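Glycosyl hydrolase, family 38 (Enterococcus faecalis, PDB 5KBP) probably hydrolyses alpha-mannosidic bonds in carbohydrates as a metal-binding alpha-mannosidase. Local coordinates at residues Q308-T311 and K312-Q316; M368-R371 and F372-N376; F340-A343 and W344-L348; L92-D95 and F96-S99. All blocks are in the same frame, centred on the assembly; numbering follows the deposited sequence.

Contacts 1, 2 and 3 lie on three helices of the middle domain, 304-332, 362-393 and 337-348. The helices pack against one another, so these three contacts touch pairwise. Contact 4 lies in the loop before helix 100-117 of the N-terminal domain. It is buried and meets contact 1, but not contacts 2 and 3. The helical contacts are only partly buried. Their backbones share the same i to i+4 bonding and their side chains differ. Contact 1 has a cation-pi pair, contact 2 methionine methyls on a phenylalanine, and contact 3 a salt bridge. Contact 4 lacks regular structure and uses an aspartate side chain to bind a backbone NH.

Contact 1 (Q308-T311 and K312-Q316); sequences QWNT and KVQRQ. With SO4 (sulfate ion), chain F.
Lys312 NZ is held between the Trp309 indole and a sulfate ion. It sits over one face of the six-membered ring, 3.3 Å from the centroid of the Trp309 ring and only 8° off the normal. This is a cation-pi contact. Lys312 CE lies over the same ring and adds a CH-pi contact. The two side chains run side by side. The lysine has CG anti to its backbone N but bends at chi3 (60°), which brings the amino group onto the indole. NZ also gives a hydrogen bond of 3.1 Å from Lys312 NZ to O4 of the sulfate, an ion probably left from crystallisation. The positive charge is thus met by an aromatic face and an anion. Val313 comes to the edge of the same indole, with its CG2 4.1 Å from Trp309 CE3.

On another side of the helix Asn310 and Gln314 bring their amides together, the planes 39° apart. Asn310 OD1 is 3.4 Å from Gln314 CD. Both amides have polar partners from other parts of the chain. Asn310 OD1 bonds to His351 NE2, and Gln314 OE1 takes bonds from Ser99 N and Ser102 OG. Beneath the side chains run ordinary helical bonds, such as Val313 N to Trp309 O at 2.9 Å.

The turn belongs to helix 304-332. Trp309 and Val313 face helix 362-393, at Glu373 and Asn376. Asn310, Val313 and Gln314 rest on Leu347 of helix 337-348, and Arg315 reaches the loop at Ser99.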
loop_
_atom_site.group_PDB
_atom_site.type_symbol
_atom_site.label_atom_id
_atom_site.label_comp_id
_atom_site.label_asym_id
_atom_site.label_seq_id
_atom_site.Cartn_x
_atom_site.Cartn_y
_atom_site.Cartn_z
ATOM N N GLN A 308 7.018 -13.800 -7.350
ATOM C CA GLN A 308 8.196 -13.182 -7.949
ATOM C C GLN A 308 8.726 -12.053 -7.075
ATOM O O GLN A 308 9.937 -11.946 -6.849
ATOM C CB GLN A 308 7.866 -12.674 -9.351
ATOM C CG GLN A 308 7.618 -13.780 -10.364
ATOM C CD GLN A 308 7.297 -13.249 -11.746
ATOM O OE1 GLN A 308 6.605 -12.241 -11.893
ATOM N NE2 GLN A 308 7.803 -13.924 -12.770
ATOM N N TRP A 309 7.832 -11.197 -6.576
ATOM C CA TRP A 309 8.259 -10.120 -5.690
ATOM C C TRP A 309 8.821 -10.667 -4.385
ATOM O O TRP A 309 9.799 -10.131 -3.851
ATOM C CB TRP A 309 7.092 -9.171 -5.417
ATOM C CG TRP A 309 7.020 -8.033 -6.381
ATOM C CD1 TRP A 309 6.354 -8.007 -7.570
ATOM C CD2 TRP A 309 7.643 -6.752 -6.241
ATOM N NE1 TRP A 309 6.523 -6.788 -8.179
ATOM C CE2 TRP A 309 7.311 -5.999 -7.383
ATOM C CE3 TRP A 309 8.449 -6.169 -5.258
ATOM C CZ2 TRP A 309 7.758 -4.694 -7.571
ATOM C CZ3 TRP A 309 8.892 -4.874 -5.447
ATOM C CH2 TRP A 309 8.546 -4.150 -6.593
ATOM N N ASN A 310 8.216 -11.732 -3.857
ATOM C CA ASN A 310 8.712 -12.315 -2.615
ATOM C C ASN A 310 10.127 -12.853 -2.793
ATOM O O ASN A 310 10.999 -12.630 -1.946
ATOM C CB ASN A 310 7.771 -13.420 -2.139
ATOM C CG ASN A 310 8.064 -13.859 -0.720
ATOM O OD1 ASN A 310 8.548 -13.074 0.097
ATOM N ND2 ASN A 310 7.778 -15.120 -0.419
ATOM N N THR A 311 10.372 -13.563 -3.897
ATOM C CA THR A 311 11.722 -14.029 -4.196
ATOM C C THR A 311 12.692 -12.860 -4.312
ATOM O O THR A 311 13.814 -12.920 -3.797
ATOM C CB THR A 311 11.722 -14.856 -5.485
ATOM O OG1 THR A 311 10.967 -16.058 -5.288
ATOM C CG2 THR A 311 13.143 -15.221 -5.893
ATOM N N LYS A 312 12.268 -11.777 -4.969
ATOM C CA LYS A 312 13.157 -10.640 -5.182
ATOM C C LYS A 312 13.509 -9.954 -3.867
ATOM O O LYS A 312 14.681 -9.662 -3.600
ATOM C CB LYS A 312 12.513 -9.649 -6.154
ATOM C CG LYS A 312 13.298 -8.361 -6.331
ATOM C CD LYS A 312 12.734 -7.511 -7.457
ATOM C CE LYS A 312 11.288 -7.126 -7.193
ATOM N NZ LYS A 312 10.735 -6.275 -8.284
ATOM N N VAL A 313 12.504 -9.688 -3.029
ATOM C CA VAL A 313 12.748 -8.983 -1.773
ATOM C C VAL A 313 13.565 -9.848 -0.820
ATOM O O VAL A 313 14.423 -9.344 -0.083
ATOM C CB VAL A 313 11.413 -8.545 -1.144
ATOM C CG1 VAL A 313 11.645 -7.868 0.202
ATOM C CG2 VAL A 313 10.664 -7.614 -2.084
ATOM N N GLN A 314 13.322 -11.160 -0.822
ATOM C CA GLN A 314 14.059 -12.052 0.070
ATOM C C GLN A 314 15.537 -12.103 -0.300
ATOM O O GLN A 314 16.407 -12.019 0.574
ATOM C CB GLN A 314 13.440 -13.449 0.040
ATOM C CG GLN A 314 12.136 -13.563 0.814
ATOM C CD GLN A 314 11.426 -14.877 0.564
ATOM O OE1 GLN A 314 10.730 -15.396 1.437
ATOM N NE2 GLN A 314 11.595 -15.421 -0.635
ATOM N N ARG A 315 15.841 -12.239 -1.593
ATOM C CA ARG A 315 17.234 -12.197 -2.029
ATOM C C ARG A 315 17.866 -10.844 -1.726
ATOM O O ARG A 315 19.052 -10.769 -1.384
ATOM C CB ARG A 315 17.328 -12.503 -3.523
ATOM C CG ARG A 315 16.794 -13.872 -3.909
ATOM C CD ARG A 315 17.636 -14.981 -3.313
ATOM N NE ARG A 315 16.834 -16.153 -2.976
ATOM C CZ ARG A 315 16.285 -16.363 -1.784
ATOM N NH1 ARG A 315 15.567 -17.457 -1.565
ATOM N NH2 ARG A 315 16.453 -15.480 -0.809
ATOM N N GLN A 316 17.085 -9.767 -1.838
ATOM C CA GLN A 316 17.605 -8.432 -1.565
ATOM C C GLN A 316 18.039 -8.282 -0.112
ATOM O O GLN A 316 19.009 -7.573 0.176
ATOM C CB GLN A 316 16.550 -7.381 -1.917
ATOM C CG GLN A 316 16.970 -5.948 -1.647
ATOM C CD GLN A 316 18.081 -5.487 -2.567
ATOM O OE1 GLN A 316 18.091 -5.807 -3.754
ATOM N NE2 GLN A 316 19.029 -4.736 -2.019
HETATM S S SO4 F . 14.001 -3.618 -8.287
HETATM O O1 SO4 F . 13.771 -2.409 -7.503
HETATM O O2 SO4 F . 15.053 -3.369 -9.268
HETATM O O3 SO4 F . 14.416 -4.700 -7.400
HETATM O O4 SO4 F . 12.771 -3.997 -8.975
#

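Contact 2 (M368-R371 and F372-N376); sequences MMTR and FENAN. With SO4 (sulfate ion), chain F.
Phe372 meets both methionines of the preceding turn. Its CD2 is 3.5 Å from Met369 CE, and its CE2 is 4.2 Å from Met368 CE. The Met369 chain bends at chi2 (-76°) and again at chi3, which carries its methyl back to the ring at a slant. Met368 instead runs alongside the phenylalanine and bends only near its tip. The backbone N of Phe372 bonds to Met368 O at 2.8 Å. That oxygen also accepts from Asn350 ND2, so two donors grip it.

Glu373 follows, with its CG 3.1 Å from Met369 O. Its carboxylate leads away from this turn, and OE1 makes a long, weak ion pair with Arg366 of the second subunit.

Asn374 lies beside Thr370, its ND2 3.6 Å from Thr370 CG2. The hydroxyl of Thr370 bonds to Thr370 OG1 of the second subunit, so this side of the helix meets the subunit interface.

Ala375 continues the helical pattern, its N bonding to Arg371 O at 2.9 Å. The guanidinium of Arg371 is tied to Glu20 and Asn350. The amide end of Asn376 reaches the sulfate, and Asn376 ND2 makes a weak bond of 3.2 Å to O1 of that ion.

Such i to i+3 and i to i+4 pairs along helix 362-393 belong to the helical bundle of the family 38 middle domain.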
loop_
_atom_site.group_PDB
_atom_site.type_symbol
_atom_site.label_atom_id
_atom_site.label_comp_id
_atom_site.label_asym_id
_atom_site.label_seq_id
_atom_site.Cartn_x
_atom_site.Cartn_y
_atom_site.Cartn_z
ATOM N N MET A 368 -0.484 -6.032 -0.432
ATOM C CA MET A 368 0.774 -6.762 -0.322
ATOM C C MET A 368 1.841 -6.163 -1.227
ATOM O O MET A 368 3.025 -6.159 -0.869
ATOM C CB MET A 368 0.568 -8.239 -0.668
ATOM C CG MET A 368 -0.308 -9.002 0.305
ATOM S SD MET A 368 -0.469 -10.733 -0.173
ATOM C CE MET A 368 1.252 -11.232 -0.200
ATOM N N MET A 369 1.447 -5.671 -2.404
ATOM C CA MET A 369 2.406 -5.039 -3.302
ATOM C C MET A 369 3.037 -3.811 -2.662
ATOM O O MET A 369 4.232 -3.550 -2.846
ATOM C CB MET A 369 1.728 -4.667 -4.620
ATOM C CG MET A 369 1.428 -5.842 -5.541
ATOM S SD MET A 369 2.885 -6.474 -6.398
ATOM C CE MET A 369 3.306 -7.876 -5.382
ATOM N N THR A 370 2.251 -3.045 -1.900
ATOM C CA THR A 370 2.803 -1.896 -1.190
ATOM C C THR A 370 3.834 -2.337 -0.159
ATOM O O THR A 370 4.900 -1.721 -0.032
ATOM C CB THR A 370 1.681 -1.098 -0.524
ATOM O OG1 THR A 370 0.836 -0.521 -1.527
ATOM C CG2 THR A 370 2.254 0.014 0.348
ATOM N N ARG A 371 3.539 -3.409 0.579
ATOM C CA ARG A 371 4.506 -3.940 1.534
ATOM C C ARG A 371 5.765 -4.426 0.827
ATOM O O ARG A 371 6.881 -4.207 1.311
ATOM C CB ARG A 371 3.882 -5.076 2.343
ATOM C CG ARG A 371 2.609 -4.706 3.090
ATOM C CD ARG A 371 2.294 -5.755 4.145
ATOM N NE ARG A 371 1.000 -5.540 4.786
ATOM C CZ ARG A 371 -0.103 -6.217 4.485
ATOM N NH1 ARG A 371 -1.237 -5.960 5.123
ATOM N NH2 ARG A 371 -0.073 -7.155 3.548
ATOM N N PHE A 372 5.602 -5.093 -0.318
ATOM C CA PHE A 372 6.756 -5.550 -1.087
ATOM C C PHE A 372 7.609 -4.375 -1.549
ATOM O O PHE A 372 8.839 -4.404 -1.433
ATOM C CB PHE A 372 6.290 -6.382 -2.283
ATOM C CG PHE A 372 6.060 -7.832 -1.962
ATOM C CD1 PHE A 372 6.998 -8.551 -1.243
ATOM C CD2 PHE A 372 4.906 -8.476 -2.379
ATOM C CE1 PHE A 372 6.789 -9.884 -0.947
ATOM C CE2 PHE A 372 4.694 -9.807 -2.088
ATOM C CZ PHE A 372 5.636 -10.513 -1.371
ATOM N N GLU A 373 6.968 -3.330 -2.078
ATOM C CA GLU A 373 7.705 -2.149 -2.520
ATOM C C GLU A 373 8.470 -1.513 -1.366
ATOM O O GLU A 373 9.640 -1.144 -1.516
ATOM C CB GLU A 373 6.747 -1.133 -3.143
ATOM C CG GLU A 373 6.072 -1.594 -4.427
ATOM C CD GLU A 373 6.860 -1.225 -5.667
ATOM O OE1 GLU A 373 6.432 -1.604 -6.777
ATOM O OE2 GLU A 373 7.901 -0.550 -5.530
ATOM N N ASN A 374 7.827 -1.390 -0.202
ATOM C CA ASN A 374 8.458 -0.723 0.932
ATOM C C ASN A 374 9.620 -1.542 1.482
ATOM O O ASN A 374 10.701 -1.004 1.746
ATOM C CB ASN A 374 7.420 -0.452 2.021
ATOM C CG ASN A 374 6.440 0.639 1.631
ATOM O OD1 ASN A 374 6.749 1.498 0.805
ATOM N ND2 ASN A 374 5.254 0.611 2.228
ATOM N N ALA A 375 9.413 -2.847 1.668
ATOM C CA ALA A 375 10.496 -3.703 2.139
ATOM C C ALA A 375 11.648 -3.728 1.144
ATOM O O ALA A 375 12.820 -3.697 1.538
ATOM C CB ALA A 375 9.977 -5.118 2.393
ATOM N N ASN A 376 11.333 -3.768 -0.153
ATOM C CA ASN A 376 12.378 -3.815 -1.172
ATOM C C ASN A 376 13.197 -2.529 -1.186
ATOM O O ASN A 376 14.420 -2.566 -1.356
ATOM C CB ASN A 376 11.759 -4.078 -2.546
ATOM C CG ASN A 376 12.800 -4.293 -3.626
ATOM O OD1 ASN A 376 13.621 -5.206 -3.539
ATOM N ND2 ASN A 376 12.760 -3.463 -4.662
HETATM S S SO4 F . 14.001 -3.618 -8.287
HETATM O O1 SO4 F . 13.771 -2.409 -7.503
HETATM O O2 SO4 F . 15.053 -3.369 -9.268
HETATM O O3 SO4 F . 14.416 -4.700 -7.400
HETATM O O4 SO4 F . 12.771 -3.997 -8.975
#

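Contact 3 (F340-A343 and W344-L348); sequences FDYA and WKTLL
Helix 337-348 is the short helix of the three-helix middle domain, and this contact joins successive turns of it. Asp341 and Lys345 form an i to i+4 salt bridge. Lys345 NZ is 2.9 Å from Asp341 OD2, which accepts through its syn lone pair. The lysine chain is extended beyond CG, while the aspartate has CG anti to its backbone N, chi1 -180°. The two side chains cross obliquely, and Lys345 CE as well as NZ lies against the carboxylate. Lys345 NZ has a second carboxylate partner in Glu113 of helix 100-117, so one ammonium links two acids.

Trp344 lies on a different side of the helix. Its CD1 is 3.1 Å from Phe340 O, which stands at the ring edge, near the indole plane. The backbone N of Trp344 bonds to the same oxygen at 2.9 Å. The indole NH is satisfied by Glu322 of helix 304-332, and the ring packs on Ser102 and Ile109. Phe340 leans on helices 304-332 and 362-393, so the indole and the phenyl ring tie this helix to its neighbours.

Tyr342 faces the second subunit, where its OH bonds to Glu26 and its ring meets His29 edge to face. Its carbonyl oxygen is gripped twice by one residue. Thr346 N lies 3.2 Å from Tyr342 O, above the carbonyl plane, and Thr346 OG1 donates to Tyr342 O at 2.7 Å. That same hydroxyl oxygen sits 4.1 Å above the Tyr342 ring plane, over its centre.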
loop_
_atom_site.group_PDB
_atom_site.type_symbol
_atom_site.label_atom_id
_atom_site.label_comp_id
_atom_site.label_asym_id
_atom_site.label_seq_id
_atom_site.Cartn_x
_atom_site.Cartn_y
_atom_site.Cartn_z
ATOM N N PHE A 340 16.909 -3.285 9.573
ATOM C CA PHE A 340 16.685 -4.650 9.105
ATOM C C PHE A 340 15.476 -5.274 9.787
ATOM O O PHE A 340 14.719 -6.022 9.156
ATOM C CB PHE A 340 17.932 -5.505 9.332
ATOM C CG PHE A 340 18.944 -5.407 8.226
ATOM C CD1 PHE A 340 18.608 -5.776 6.936
ATOM C CD2 PHE A 340 20.232 -4.965 8.478
ATOM C CE1 PHE A 340 19.532 -5.691 5.911
ATOM C CE2 PHE A 340 21.163 -4.879 7.460
ATOM C CZ PHE A 340 20.812 -5.243 6.174
ATOM N N ASP A 341 15.281 -4.980 11.074
ATOM C CA ASP A 341 14.099 -5.472 11.772
ATOM C C ASP A 341 12.831 -4.865 11.188
ATOM O O ASP A 341 11.795 -5.533 11.105
ATOM C CB ASP A 341 14.214 -5.167 13.266
ATOM C CG ASP A 341 13.015 -5.655 14.058
ATOM O OD1 ASP A 341 12.912 -6.878 14.296
ATOM O OD2 ASP A 341 12.178 -4.814 14.448
ATOM N N TYR A 342 12.900 -3.599 10.767
ATOM C CA TYR A 342 11.751 -2.953 10.143
ATOM C C TYR A 342 11.486 -3.521 8.753
ATOM O O TYR A 342 10.327 -3.675 8.351
ATOM C CB TYR A 342 11.980 -1.442 10.082
ATOM C CG TYR A 342 10.919 -0.664 9.340
ATOM C CD1 TYR A 342 9.735 -0.295 9.966
ATOM C CD2 TYR A 342 11.113 -0.276 8.022
ATOM C CE1 TYR A 342 8.766 0.424 9.292
ATOM C CE2 TYR A 342 10.149 0.444 7.340
ATOM C CZ TYR A 342 8.978 0.792 7.979
ATOM O OH TYR A 342 8.018 1.508 7.303
ATOM N N ALA A 343 12.547 -3.832 8.004
ATOM C CA ALA A 343 12.367 -4.402 6.673
ATOM C C ALA A 343 11.840 -5.830 6.748
ATOM O O ALA A 343 10.993 -6.230 5.940
ATOM C CB ALA A 343 13.683 -4.356 5.897
ATOM N N TRP A 344 12.332 -6.615 7.710
ATOM C CA TRP A 344 11.915 -8.011 7.805
ATOM C C TRP A 344 10.464 -8.132 8.255
ATOM O O TRP A 344 9.707 -8.942 7.709
ATOM C CB TRP A 344 12.841 -8.773 8.752
ATOM C CG TRP A 344 14.038 -9.332 8.059
ATOM C CD1 TRP A 344 15.322 -8.881 8.142
ATOM C CD2 TRP A 344 14.058 -10.441 7.155
ATOM N NE1 TRP A 344 16.144 -9.648 7.351
ATOM C CE2 TRP A 344 15.391 -10.613 6.734
ATOM C CE3 TRP A 344 13.079 -11.309 6.664
ATOM C CZ2 TRP A 344 15.768 -11.617 5.846
ATOM C CZ3 TRP A 344 13.455 -12.303 5.783
ATOM C CH2 TRP A 344 14.788 -12.449 5.383
ATOM N N LYS A 345 10.062 -7.341 9.253
ATOM C CA LYS A 345 8.668 -7.357 9.685
ATOM C C LYS A 345 7.740 -6.934 8.556
ATOM O O LYS A 345 6.663 -7.513 8.378
ATOM C CB LYS A 345 8.482 -6.452 10.902
ATOM C CG LYS A 345 9.081 -7.007 12.183
ATOM C CD LYS A 345 8.928 -6.029 13.336
ATOM C CE LYS A 345 9.539 -6.588 14.611
ATOM N NZ LYS A 345 9.655 -5.548 15.672
ATOM N N THR A 346 8.145 -5.927 7.777
ATOM C CA THR A 346 7.351 -5.516 6.625
ATOM C C THR A 346 7.210 -6.656 5.623
ATOM O O THR A 346 6.130 -6.866 5.057
ATOM C CB THR A 346 7.985 -4.292 5.961
ATOM O OG1 THR A 346 8.045 -3.212 6.900
ATOM C CG2 THR A 346 7.176 -3.859 4.745
ATOM N N LEU A 347 8.288 -7.412 5.400
ATOM C CA LEU A 347 8.217 -8.534 4.469
ATOM C C LEU A 347 7.424 -9.693 5.059
ATOM O O LEU A 347 6.647 -10.343 4.349
ATOM C CB LEU A 347 9.624 -8.990 4.083
ATOM C CG LEU A 347 9.682 -10.193 3.138
ATOM C CD1 LEU A 347 8.989 -9.876 1.821
ATOM C CD2 LEU A 347 11.119 -10.634 2.905
ATOM N N LEU A 348 7.607 -9.968 6.353
ATOM C CA LEU A 348 6.861 -11.041 7.004
ATOM C C LEU A 348 5.363 -10.775 7.031
ATOM O O LEU A 348 4.582 -11.726 7.143
ATOM C CB LEU A 348 7.379 -11.255 8.428
ATOM C CG LEU A 348 8.743 -11.937 8.546
ATOM C CD1 LEU A 348 9.214 -11.949 9.987
ATOM C CD2 LEU A 348 8.681 -13.351 7.997
#

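Contact 4 (L92-D95 and F96-S99); sequences LQDD and FLIS
Asp94 and Leu97 close a beta turn in the loop that leads into helix 100-117. The CA atoms of Asp94 and Leu97 are 5.8 Å apart. The turn is fastened by a side chain: Leu97 N donates to Asp94 OD1 at 2.9 Å, with an N-H...O angle of 140°. The donor meets OD1 nearly along its C-O axis. CG of Asp94 is anti to its backbone N (chi1 -179°), which swings the carboxylate across to the far end of the turn. The same oxygen touches the leucine side chain, Asp94 OD1 lying 3.2 Å from Leu97 CB.

Ile98 folds back on the residues before the turn. Its CD1 is 3.5 Å from Gln93 CG, and the two side chains cross at about a right angle. Ile98 CG1 also lies 3.5 Å from Asp94 O. CG1 takes the crowded position between the backbone N and the carbonyl carbon, chi1 71°, and this puts the ethyl arm over Gln93.

The next shell is built by other parts of the chain. Asp94 and Leu97 pack on Ile356 of helix 353-356. Gln93 and Asp95 touch Phe126 of strand 124-126, and the Phe96 ring meets that of His714. Phe96 O accepts from Gln716 NE2.

Ser99 is the N-cap of helix 100-117. Its OG caps a backbone NH of the first turn and also bonds to Glu318 OE2. Near this helix start, Gln93 NE2 bonds to Asn103 OD1.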
loop_
_atom_site.group_PDB
_atom_site.type_symbol
_atom_site.label_atom_id
_atom_site.label_comp_id
_atom_site.label_asym_id
_atom_site.label_seq_id
_atom_site.Cartn_x
_atom_site.Cartn_y
_atom_site.Cartn_z
ATOM N N LEU A 92 1.863 -16.438 11.258
ATOM C CA LEU A 92 1.607 -17.816 10.854
ATOM C C LEU A 92 1.771 -17.899 9.342
ATOM O O LEU A 92 0.913 -17.425 8.592
ATOM C CB LEU A 92 0.213 -18.263 11.284
ATOM C CG LEU A 92 -0.100 -18.218 12.780
ATOM C CD1 LEU A 92 -1.425 -18.915 13.058
ATOM C CD2 LEU A 92 1.030 -18.833 13.593
ATOM N N GLN A 93 2.866 -18.502 8.896
ATOM C CA GLN A 93 3.272 -18.447 7.501
ATOM C C GLN A 93 2.832 -19.691 6.739
ATOM O O GLN A 93 2.356 -20.674 7.309
ATOM C CB GLN A 93 4.793 -18.294 7.392
ATOM C CG GLN A 93 5.565 -19.598 7.570
ATOM C CD GLN A 93 5.697 -20.027 9.021
ATOM O OE1 GLN A 93 5.001 -19.517 9.899
ATOM N NE2 GLN A 93 6.600 -20.965 9.278
ATOM N N ASP A 94 3.001 -19.626 5.420
ATOM C CA ASP A 94 3.009 -20.813 4.582
ATOM C C ASP A 94 4.434 -21.346 4.529
ATOM O O ASP A 94 5.373 -20.591 4.257
ATOM C CB ASP A 94 2.501 -20.504 3.174
ATOM C CG ASP A 94 2.479 -21.732 2.283
ATOM O OD1 ASP A 94 3.532 -22.066 1.701
ATOM O OD2 ASP A 94 1.411 -22.369 2.171
ATOM N N ASP A 95 4.592 -22.644 4.790
ATOM C CA ASP A 95 5.929 -23.208 4.949
ATOM C C ASP A 95 6.718 -23.167 3.646
ATOM O O ASP A 95 7.839 -22.649 3.604
ATOM C CB ASP A 95 5.832 -24.639 5.478
ATOM C CG ASP A 95 5.708 -24.695 6.989
ATOM O OD1 ASP A 95 5.981 -23.665 7.642
ATOM O OD2 ASP A 95 5.350 -25.765 7.524
ATOM N N PHE A 96 6.145 -23.699 2.566
ATOM C CA PHE A 96 6.906 -23.909 1.341
ATOM C C PHE A 96 7.047 -22.656 0.485
ATOM O O PHE A 96 7.977 -22.585 -0.326
ATOM C CB PHE A 96 6.261 -25.021 0.509
ATOM C CG PHE A 96 6.317 -26.374 1.157
ATOM C CD1 PHE A 96 7.513 -27.071 1.230
ATOM C CD2 PHE A 96 5.175 -26.954 1.685
ATOM C CE1 PHE A 96 7.571 -28.318 1.824
ATOM C CE2 PHE A 96 5.225 -28.203 2.279
ATOM C CZ PHE A 96 6.425 -28.884 2.348
ATOM N N LEU A 97 6.163 -21.673 0.638
ATOM C CA LEU A 97 6.143 -20.528 -0.263
ATOM C C LEU A 97 7.007 -19.362 0.205
ATOM O O LEU A 97 7.059 -18.339 -0.485
ATOM C CB LEU A 97 4.704 -20.049 -0.477
ATOM C CG LEU A 97 3.864 -20.960 -1.373
ATOM C CD1 LEU A 97 2.479 -20.379 -1.592
ATOM C CD2 LEU A 97 4.575 -21.177 -2.698
ATOM N N ILE A 98 7.683 -19.480 1.345
ATOM C CA ILE A 98 8.631 -18.464 1.779
ATOM C C ILE A 98 10.010 -19.103 1.887
ATOM O O ILE A 98 10.151 -20.322 2.013
ATOM C CB ILE A 98 8.228 -17.798 3.111
ATOM C CG1 ILE A 98 8.393 -18.768 4.280
ATOM C CG2 ILE A 98 6.797 -17.293 3.037
ATOM C CD1 ILE A 98 8.144 -18.125 5.627
ATOM N N SER A 99 11.035 -18.256 1.833
ATOM C CA SER A 99 12.406 -18.740 1.783
ATOM C C SER A 99 12.785 -19.450 3.079
ATOM O O SER A 99 12.103 -19.350 4.103
ATOM C CB SER A 99 13.377 -17.588 1.518
ATOM O OG SER A 99 13.383 -16.666 2.594
#